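Local structure of phenazine-1-carboxylate N-methyltransferase (Pseudomonas aeruginosa, 2IP2) at residues Gly168-Asp173 with Asn233-Leu238. The protein transfers a methyl group from S-adenosyl-L-methionine to phenazine-1-carboxylate, giving 5-methyl-phenazine-1-carboxylate on the pathway to the blue virulence pigment pyocyanine. Numbering follows the deposited sequence.
Sequences GRSFVD and NGDIYL
Asp235 reaches across to Ser170 just where two parallel strands begin to pair, and its side chain can be followed outward. Asp235 CB lies 3.5 Å from Ser170 O and also packs against Arg169 CB. Asp235 CG, anti to the backbone carbonyl carbon (chi1 -59°), comes to 3.9 Å from both Ser170 N and Ser170 OG. At the tip, Ser170 N donates to Asp235 OD2 (3.0 Å) in a nearly straight bond, met on the anti side and somewhat out of the carboxylate plane; a water bridges the same oxygen to Gly168 O. A short acidic side chain thus takes up a backbone N-H ahead of the regular ladder. Serine suits the place opposite because its hydroxyl answers in kind: Asp235 N donates to Ser170 OG (3.3 Å).

Beyond this exchange the backbones take over, with Ile236 N bonded to Ser170 O, Val172 N to Ile236 O (2.8 Å) and Leu238 N to Val172 O. Side chains then alternate between the two faces of the sheet. On one, Val172, beta-branched as suits an extended strand, lies alongside Tyr237 and sets CB over the ring face, a CH-pi contact 4.2 Å from the centroid. Tyrosine adds a polar tip: its OH accepts from Gly234 N and also bonds Pro231 O, tying the ring to the loop leading into its strand. The other face is buried and suitably apolar: Leu238 CD1 meets Phe171 CD1 at 3.6 Å, while Ile236 packs against Phe171 CB.

These are the neighbouring central strands 170-174 and 236-240 of the Rossmann-like methyltransferase sheet, flanked by strands 193-198 and 267-272. Helix 180-188 covers Phe171 and Leu238, and its Thr182 bonds Asp173, whose side chain lies within about 9 Å of those of Asp198 and Arg241, predicted to bind S-adenosyl-L-methionine; helix 248-261 backs Tyr237.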
loop_
_atom_site.group_PDB
_atom_site.type_symbol
_atom_site.label_atom_id
_atom_site.label_comp_id
_atom_site.label_asym_id
_atom_site.label_seq_id
_atom_site.Cartn_x
_atom_site.Cartn_y
_atom_site.Cartn_z
ATOM N N GLY A 168 -33.371 -12.088 -27.201
ATOM C CA GLY A 168 -33.959 -11.825 -28.505
ATOM C C GLY A 168 -33.160 -10.805 -29.266
ATOM O O GLY A 168 -33.319 -10.714 -30.470
ATOM N N ARG A 169 -32.285 -10.060 -28.584
ATOM C CA ARG A 169 -31.673 -8.884 -29.194
ATOM C C ARG A 169 -30.300 -9.121 -29.835
ATOM O O ARG A 169 -29.663 -10.145 -29.619
ATOM C CB ARG A 169 -31.679 -7.680 -28.233
ATOM C CG ARG A 169 -33.106 -7.199 -27.844
ATOM C CD ARG A 169 -33.072 -6.373 -26.560
ATOM N NE ARG A 169 -34.398 -6.048 -26.005
ATOM C CZ ARG A 169 -35.182 -6.896 -25.322
ATOM N NH1 ARG A 169 -34.815 -8.157 -25.089
ATOM N NH2 ARG A 169 -36.360 -6.485 -24.876
ATOM N N SER A 170 -29.870 -8.168 -30.647
ATOM C CA SER A 170 -28.560 -8.251 -31.293
ATOM C C SER A 170 -27.624 -7.168 -30.690
ATOM O O SER A 170 -28.043 -6.053 -30.402
ATOM C CB SER A 170 -28.702 -8.075 -32.825
ATOM O OG SER A 170 -29.149 -6.777 -33.203
ATOM N N PHE A 171 -26.356 -7.483 -30.521
ATOM C CA PHE A 171 -25.463 -6.431 -30.093
ATOM C C PHE A 171 -24.233 -6.339 -30.980
ATOM O O PHE A 171 -23.947 -7.282 -31.728
ATOM C CB PHE A 171 -25.076 -6.640 -28.628
ATOM C CG PHE A 171 -24.302 -7.900 -28.382
ATOM C CD1 PHE A 171 -22.901 -7.903 -28.509
ATOM C CD2 PHE A 171 -24.963 -9.097 -28.063
ATOM C CE1 PHE A 171 -22.163 -9.025 -28.293
ATOM C CE2 PHE A 171 -24.230 -10.261 -27.813
ATOM C CZ PHE A 171 -22.824 -10.236 -27.934
ATOM N N VAL A 172 -23.511 -5.211 -30.880
ATOM C CA VAL A 172 -22.231 -5.005 -31.607
ATOM C C VAL A 172 -21.209 -4.546 -30.583
ATOM O O VAL A 172 -21.400 -3.513 -29.929
ATOM C CB VAL A 172 -22.368 -3.975 -32.799
ATOM C CG1 VAL A 172 -21.024 -3.694 -33.508
ATOM C CG2 VAL A 172 -23.406 -4.431 -33.820
ATOM N N ASP A 173 -20.160 -5.340 -30.417
ATOM C CA ASP A 173 -19.094 -5.074 -29.472
ATOM C C ASP A 173 -18.022 -4.295 -30.248
ATOM O O ASP A 173 -17.221 -4.892 -30.957
ATOM C CB ASP A 173 -18.570 -6.418 -28.894
ATOM C CG ASP A 173 -17.559 -6.248 -27.745
ATOM O OD1 ASP A 173 -17.107 -5.108 -27.533
ATOM O OD2 ASP A 173 -17.176 -7.284 -27.082
ATOM N N ASN A 233 -27.747 -2.283 -37.829
ATOM C CA ASN A 233 -29.019 -2.817 -37.308
ATOM C C ASN A 233 -28.935 -3.453 -35.915
ATOM O O ASN A 233 -29.784 -4.257 -35.556
ATOM C CB ASN A 233 -29.652 -3.850 -38.331
ATOM C CG ASN A 233 -31.183 -3.909 -38.209
ATOM O OD1 ASN A 233 -31.821 -2.868 -37.949
ATOM N ND2 ASN A 233 -31.781 -5.118 -38.368
ATOM N N GLY A 234 -27.911 -3.089 -35.133
ATOM C CA GLY A 234 -27.743 -3.622 -33.790
ATOM C C GLY A 234 -28.770 -2.969 -32.893
ATOM O O GLY A 234 -29.061 -1.800 -33.056
ATOM N N ASP A 235 -29.315 -3.730 -31.957
ATOM C CA ASP A 235 -30.134 -3.182 -30.860
ATOM C C ASP A 235 -29.274 -2.513 -29.780
ATOM O O ASP A 235 -29.662 -1.475 -29.213
ATOM C CB ASP A 235 -31.015 -4.270 -30.232
ATOM C CG ASP A 235 -31.968 -4.906 -31.259
ATOM O OD1 ASP A 235 -32.657 -4.132 -31.976
ATOM O OD2 ASP A 235 -31.984 -6.142 -31.338
ATOM N N ILE A 236 -28.119 -3.121 -29.495
ATOM C CA ILE A 236 -27.246 -2.598 -28.425
ATOM C C ILE A 236 -25.800 -2.471 -28.978
ATOM O O ILE A 236 -25.233 -3.473 -29.462
ATOM C CB ILE A 236 -27.277 -3.524 -27.187
ATOM C CG1 ILE A 236 -28.688 -3.589 -26.598
ATOM C CG2 ILE A 236 -26.274 -3.003 -26.128
ATOM C CD1 ILE A 236 -28.961 -4.785 -25.701
ATOM N N TYR A 237 -25.234 -1.265 -28.906
ATOM C CA TYR A 237 -23.836 -0.968 -29.331
ATOM C C TYR A 237 -23.019 -0.722 -28.064
ATOM O O TYR A 237 -23.213 0.276 -27.384
ATOM C CB TYR A 237 -23.772 0.269 -30.232
ATOM C CG TYR A 237 -24.257 -0.122 -31.626
ATOM C CD1 TYR A 237 -25.617 -0.388 -31.862
ATOM C CD2 TYR A 237 -23.342 -0.255 -32.681
ATOM C CE1 TYR A 237 -26.032 -0.796 -33.152
ATOM C CE2 TYR A 237 -23.760 -0.645 -33.956
ATOM C CZ TYR A 237 -25.106 -0.915 -34.173
ATOM O OH TYR A 237 -25.511 -1.344 -35.441
ATOM N N LEU A 238 -22.103 -1.646 -27.797
ATOM C CA LEU A 238 -21.282 -1.632 -26.562
ATOM C C LEU A 238 -19.977 -0.975 -26.919
ATOM O O LEU A 238 -19.295 -1.417 -27.862
ATOM C CB LEU A 238 -21.030 -3.080 -26.181
ATOM C CG LEU A 238 -22.279 -3.907 -25.918
ATOM C CD1 LEU A 238 -21.923 -5.389 -26.109
ATOM C CD2 LEU A 238 -22.964 -3.544 -24.606
HETATM O O HOH W 1 -33.715 -8.067 -31.487
#